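Long-range contacts in 462aa long hypothetical selenium-binding protein (Sulfolobus tokodaii, PDB 2ECE), which is of uncertain function, but as a member of the selenium-binding protein family, with a beta-propeller fold, may bind selenium: residues D332-Y336 against A423-L429; L386-R390 against R448-A454. All coordinates share one frame; numbering follows the deposited sequence.

Contact 1. Residues D332-Y336 against A423-L429; sequences DKFLY and ANPSGGL
K333 and F334 reach across to the beta turn N424-G427, where two neighbouring blades of the beta-propeller meet. The turn, type I, joins strands 417-423 and 429-438 in a hairpin. The K333 side chain is fully extended, with CG anti to the backbone N (chi1 -171°). CB leads toward the turn. CG lies over one face of the F334 ring, offset toward its rim. K333 CD and CE both pass 3.8 Å from P425 O. The tip, K333 NZ, then gives a hydrogen bond to P425 O at 3.0 Å, in the carbonyl plane, with a C=O...N angle of 148°. An alanine here removes CG and the amino group; P425 O would probably be left without this donor and one face of the F334 ring less well covered. F334 meets the same oxygen edge-on, its CE2 3.4 Å from P425 O, and its CZ is 3.5 Å from G427 N. The hairpin contains an Asx turn: N424 OD1 accepts from S426 N at 2.7 Å. Deeper in, the Y336 ring turns an edge to L429, with CE2 4.2 Å from CG. Its hydroxyl ends close to a methyl group, Y336 OH lying 3.3 Å from A423 CB.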
loop_
_atom_site.group_PDB
_atom_site.type_symbol
_atom_site.label_atom_id
_atom_site.label_comp_id
_atom_site.label_asym_id
_atom_site.label_seq_id
_atom_site.Cartn_x
_atom_site.Cartn_y
_atom_site.Cartn_z
ATOM N N ASP A 332 -10.136 -10.758 -9.546
ATOM C CA ASP A 332 -9.751 -11.661 -8.469
ATOM C C ASP A 332 -9.021 -12.896 -8.972
ATOM O O ASP A 332 -8.944 -13.906 -8.272
ATOM C CB ASP A 332 -10.982 -12.100 -7.662
ATOM C CG ASP A 332 -11.551 -10.981 -6.804
ATOM O OD1 ASP A 332 -10.766 -10.120 -6.351
ATOM O OD2 ASP A 332 -12.778 -10.969 -6.565
ATOM N N LYS A 333 -8.464 -12.815 -10.177
ATOM C CA LYS A 333 -7.761 -13.958 -10.750
ATOM C C LYS A 333 -6.271 -14.000 -10.414
ATOM O O LYS A 333 -5.695 -15.080 -10.269
ATOM C CB LYS A 333 -7.949 -13.969 -12.274
ATOM C CG LYS A 333 -7.437 -15.220 -12.966
ATOM C CD LYS A 333 -7.605 -15.130 -14.478
ATOM C CE LYS A 333 -7.197 -16.435 -15.147
ATOM N NZ LYS A 333 -7.284 -16.358 -16.640
ATOM N N PHE A 334 -5.645 -12.834 -10.269
ATOM C CA PHE A 334 -4.211 -12.790 -9.983
ATOM C C PHE A 334 -3.804 -12.043 -8.714
ATOM O O PHE A 334 -4.403 -11.032 -8.347
ATOM C CB PHE A 334 -3.467 -12.199 -11.183
ATOM C CG PHE A 334 -3.532 -13.061 -12.422
ATOM C CD1 PHE A 334 -2.842 -14.268 -12.479
ATOM C CD2 PHE A 334 -4.297 -12.674 -13.519
ATOM C CE1 PHE A 334 -2.912 -15.083 -13.612
ATOM C CE2 PHE A 334 -4.375 -13.487 -14.663
ATOM C CZ PHE A 334 -3.681 -14.690 -14.705
ATOM N N LEU A 335 -2.771 -12.564 -8.060
ATOM C CA LEU A 335 -2.227 -11.992 -6.835
ATOM C C LEU A 335 -0.796 -11.598 -7.209
ATOM O O LEU A 335 -0.026 -12.433 -7.684
ATOM C CB LEU A 335 -2.223 -13.063 -5.734
ATOM C CG LEU A 335 -2.306 -12.742 -4.233
ATOM C CD1 LEU A 335 -1.349 -13.663 -3.485
ATOM C CD2 LEU A 335 -1.975 -11.288 -3.959
ATOM N N TYR A 336 -0.444 -10.326 -7.049
ATOM C CA TYR A 336 0.908 -9.888 -7.381
ATOM C C TYR A 336 1.663 -9.579 -6.103
ATOM O O TYR A 336 1.096 -9.005 -5.176
ATOM C CB TYR A 336 0.877 -8.648 -8.277
ATOM C CG TYR A 336 0.262 -8.897 -9.633
ATOM C CD1 TYR A 336 -1.122 -8.845 -9.813
ATOM C CD2 TYR A 336 1.061 -9.223 -10.732
ATOM C CE1 TYR A 336 -1.697 -9.112 -11.061
ATOM C CE2 TYR A 336 0.500 -9.495 -11.981
ATOM C CZ TYR A 336 -0.878 -9.440 -12.139
ATOM O OH TYR A 336 -1.434 -9.724 -13.367
ATOM N N ALA A 423 0.955 -7.300 -17.914
ATOM C CA ALA A 423 0.457 -8.573 -17.401
ATOM C C ALA A 423 -0.501 -9.237 -18.379
ATOM O O ALA A 423 -1.358 -8.579 -18.978
ATOM C CB ALA A 423 -0.228 -8.362 -16.061
ATOM N N ASN A 424 -0.351 -10.547 -18.526
ATOM C CA ASN A 424 -1.183 -11.326 -19.434
ATOM C C ASN A 424 -2.431 -11.845 -18.730
ATOM O O ASN A 424 -2.337 -12.588 -17.754
ATOM C CB ASN A 424 -0.380 -12.507 -19.988
ATOM C CG ASN A 424 -1.089 -13.208 -21.129
ATOM O OD1 ASN A 424 -2.252 -13.596 -21.008
ATOM N ND2 ASN A 424 -0.389 -13.376 -22.247
ATOM N N PRO A 425 -3.619 -11.463 -19.222
ATOM C CA PRO A 425 -4.889 -11.898 -18.631
ATOM C C PRO A 425 -5.008 -13.414 -18.442
ATOM O O PRO A 425 -5.833 -13.888 -17.659
ATOM C CB PRO A 425 -5.935 -11.337 -19.602
ATOM C CG PRO A 425 -5.169 -11.197 -20.905
ATOM C CD PRO A 425 -3.855 -10.657 -20.432
ATOM N N SER A 426 -4.182 -14.180 -19.145
ATOM C CA SER A 426 -4.235 -15.632 -19.009
ATOM C C SER A 426 -2.919 -16.208 -18.507
ATOM O O SER A 426 -2.602 -17.370 -18.765
ATOM C CB SER A 426 -4.613 -16.281 -20.347
ATOM O OG SER A 426 -5.913 -15.882 -20.746
ATOM N N GLY A 427 -2.159 -15.392 -17.785
ATOM C CA GLY A 427 -0.888 -15.854 -17.254
ATOM C C GLY A 427 0.301 -15.296 -18.008
ATOM O O GLY A 427 0.442 -15.528 -19.209
ATOM N N GLY A 428 1.156 -14.559 -17.304
ATOM C CA GLY A 428 2.330 -13.977 -17.931
ATOM C C GLY A 428 2.646 -12.578 -17.431
ATOM O O GLY A 428 1.737 -11.763 -17.243
ATOM N N LEU A 429 3.934 -12.298 -17.230
ATOM C CA LEU A 429 4.390 -10.990 -16.746
ATOM C C LEU A 429 5.660 -10.552 -17.481
ATOM O O LEU A 429 6.660 -11.267 -17.468
ATOM C CB LEU A 429 4.703 -11.063 -15.249
ATOM C CG LEU A 429 4.010 -10.148 -14.232
ATOM C CD1 LEU A 429 4.934 -9.997 -13.030
ATOM C CD2 LEU A 429 3.696 -8.788 -14.831
#

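Contact 2. Residues L386-R390 against R448-A454; sequences LEISR and RLSGGDA
E387 and D453 lay their carboxylates one over the other, and R448 bridges them. This is the tight part. The two carboxylate planes are stacked, only 13° apart, and E387 CD is 3.3 Å from D453 OD1. R448 NH1 probably offsets the like charges. It forms a salt bridge with D453 OD1 at 3.0 Å and another with E387 OE1 at 3.2 Å, the latter weakly hydrogen-bonded. S455 OG also bonds E387 OE1 and R448 NH2. Backbone holds the other oxygens. I388 N reaches E387 OE2 from above the carboxylate plane, while L449 N meets D453 OD2 on its anti lone pair. Alongside, A454 N bonds I388 O at 3.2 Å, and I388 CB packs 3.8 Å from A454 CB.

The turn side is looser: S450 is partly exposed and scarcely touches the other segment, and the bonds from NE of the buried R390 are bent. The R390 chain bends at chi3 (-68°), turning NE toward two carbonyls on one side of it, in the type II turn L449-G452. R390 NE bonds G452 O at 3.2 Å from well above the carbonyl plane, and G451 O only weakly. The guanidinium has further acceptors in A19 O and P23 O.

Strand 386-388 is an end strand of its blade, next to 394-398. Strand 443-449 pairs with 27-33 in the following blade, and I388 and A454 both touch D327 of strand 326-328.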
loop_
_atom_site.group_PDB
_atom_site.type_symbol
_atom_site.label_atom_id
_atom_site.label_comp_id
_atom_site.label_asym_id
_atom_site.label_seq_id
_atom_site.Cartn_x
_atom_site.Cartn_y
_atom_site.Cartn_z
ATOM N N LEU A 386 3.126 -1.737 -5.511
ATOM C CA LEU A 386 2.611 -2.147 -6.811
ATOM C C LEU A 386 1.217 -1.572 -6.983
ATOM O O LEU A 386 0.528 -1.285 -5.998
ATOM C CB LEU A 386 2.479 -3.675 -6.889
ATOM C CG LEU A 386 3.661 -4.591 -6.583
ATOM C CD1 LEU A 386 3.184 -6.037 -6.488
ATOM C CD2 LEU A 386 4.706 -4.441 -7.677
ATOM N N GLU A 387 0.801 -1.393 -8.227
ATOM C CA GLU A 387 -0.561 -0.950 -8.485
ATOM C C GLU A 387 -0.969 -1.498 -9.841
ATOM O O GLU A 387 -0.169 -1.521 -10.773
ATOM C CB GLU A 387 -0.697 0.564 -8.447
ATOM C CG GLU A 387 -2.160 0.959 -8.293
ATOM C CD GLU A 387 -2.876 0.065 -7.292
ATOM O OE1 GLU A 387 -2.734 0.298 -6.073
ATOM O OE2 GLU A 387 -3.563 -0.896 -7.725
ATOM N N ILE A 388 -2.211 -1.957 -9.939
ATOM C CA ILE A 388 -2.703 -2.566 -11.168
ATOM C C ILE A 388 -3.832 -1.780 -11.813
ATOM O O ILE A 388 -4.736 -1.297 -11.129
ATOM C CB ILE A 388 -3.244 -3.981 -10.891
ATOM C CG1 ILE A 388 -2.312 -4.727 -9.936
ATOM C CG2 ILE A 388 -3.392 -4.744 -12.201
ATOM C CD1 ILE A 388 -2.972 -5.930 -9.246
ATOM N N SER A 389 -3.787 -1.667 -13.137
ATOM C CA SER A 389 -4.838 -0.970 -13.859
ATOM C C SER A 389 -6.119 -1.772 -13.645
ATOM O O SER A 389 -6.071 -2.959 -13.330
ATOM C CB SER A 389 -4.500 -0.907 -15.351
ATOM O OG SER A 389 -4.262 -2.207 -15.864
ATOM N N ARG A 390 -7.265 -1.122 -13.809
ATOM C CA ARG A 390 -8.536 -1.802 -13.629
ATOM C C ARG A 390 -8.727 -2.947 -14.613
ATOM O O ARG A 390 -9.310 -3.973 -14.254
ATOM C CB ARG A 390 -9.692 -0.802 -13.726
ATOM C CG ARG A 390 -9.961 -0.097 -12.405
ATOM C CD ARG A 390 -10.967 1.040 -12.510
ATOM N NE ARG A 390 -10.463 2.174 -13.275
ATOM C CZ ARG A 390 -10.625 2.327 -14.585
ATOM N NH1 ARG A 390 -11.287 1.412 -15.285
ATOM N NH2 ARG A 390 -10.128 3.393 -15.197
ATOM N N ARG A 448 -1.431 5.999 -7.478
ATOM C CA ARG A 448 -2.883 6.015 -7.618
ATOM C C ARG A 448 -3.179 6.413 -9.057
ATOM O O ARG A 448 -2.768 7.481 -9.512
ATOM C CB ARG A 448 -3.547 7.013 -6.652
ATOM C CG ARG A 448 -4.297 6.337 -5.490
ATOM C CD ARG A 448 -3.327 5.772 -4.448
ATOM N NE ARG A 448 -3.945 4.828 -3.514
ATOM C CZ ARG A 448 -4.222 3.559 -3.800
ATOM N NH1 ARG A 448 -3.940 3.068 -5.000
ATOM N NH2 ARG A 448 -4.771 2.776 -2.882
ATOM N N LEU A 449 -3.886 5.548 -9.774
ATOM C CA LEU A 449 -4.213 5.819 -11.167
ATOM C C LEU A 449 -5.496 6.639 -11.298
ATOM O O LEU A 449 -6.479 6.391 -10.597
ATOM C CB LEU A 449 -4.359 4.497 -11.928
ATOM C CG LEU A 449 -3.180 3.523 -11.796
ATOM C CD1 LEU A 449 -3.515 2.210 -12.505
ATOM C CD2 LEU A 449 -1.919 4.156 -12.385
ATOM N N SER A 450 -5.483 7.623 -12.191
ATOM C CA SER A 450 -6.662 8.451 -12.406
ATOM C C SER A 450 -7.823 7.526 -12.773
ATOM O O SER A 450 -7.667 6.629 -13.595
ATOM C CB SER A 450 -6.410 9.456 -13.535
ATOM O OG SER A 450 -6.046 8.800 -14.741
ATOM N N GLY A 451 -8.978 7.729 -12.147
ATOM C CA GLY A 451 -10.120 6.881 -12.444
ATOM C C GLY A 451 -10.216 5.642 -11.569
ATOM O O GLY A 451 -11.129 4.833 -11.728
ATOM N N GLY A 452 -9.274 5.486 -10.643
ATOM C CA GLY A 452 -9.297 4.334 -9.757
ATOM C C GLY A 452 -8.412 3.183 -10.208
ATOM O O GLY A 452 -8.096 3.060 -11.388
ATOM N N ASP A 453 -8.009 2.343 -9.260
ATOM C CA ASP A 453 -7.165 1.198 -9.558
ATOM C C ASP A 453 -7.560 0.006 -8.697
ATOM O O ASP A 453 -8.622 0.004 -8.073
ATOM C CB ASP A 453 -5.687 1.553 -9.345
ATOM C CG ASP A 453 -5.441 2.241 -8.018
ATOM O OD1 ASP A 453 -5.755 1.635 -6.980
ATOM O OD2 ASP A 453 -4.939 3.391 -8.015
ATOM N N ALA A 454 -6.698 -1.004 -8.656
ATOM C CA ALA A 454 -6.975 -2.222 -7.907
ATOM C C ALA A 454 -6.894 -2.153 -6.377
ATOM O O ALA A 454 -7.268 -3.120 -5.707
ATOM C CB ALA A 454 -6.070 -3.339 -8.414
#

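The chain builds strands 27-33, 44-49 and 60-65 first, then further blades of the propeller before reaching 332-336. Segment 386-390 opens the next blade, and 423-429 is that blade's hairpin turn. Contact 1 closes here, over 86 intervening residues, and ties blade 326-363 to blade 386-438. The chain then adds strand 443-449 to the N-terminal strands, the ring closure known as the propeller's velcro. Contact 2 closes after 57 residues and joins blade 386-438 to this closing blade. The two loops cross, since their segments alternate. The contact centres lie about 15 Å apart, yet they touch: Y336 CD1 packs 3.5 Å from I388 CD1.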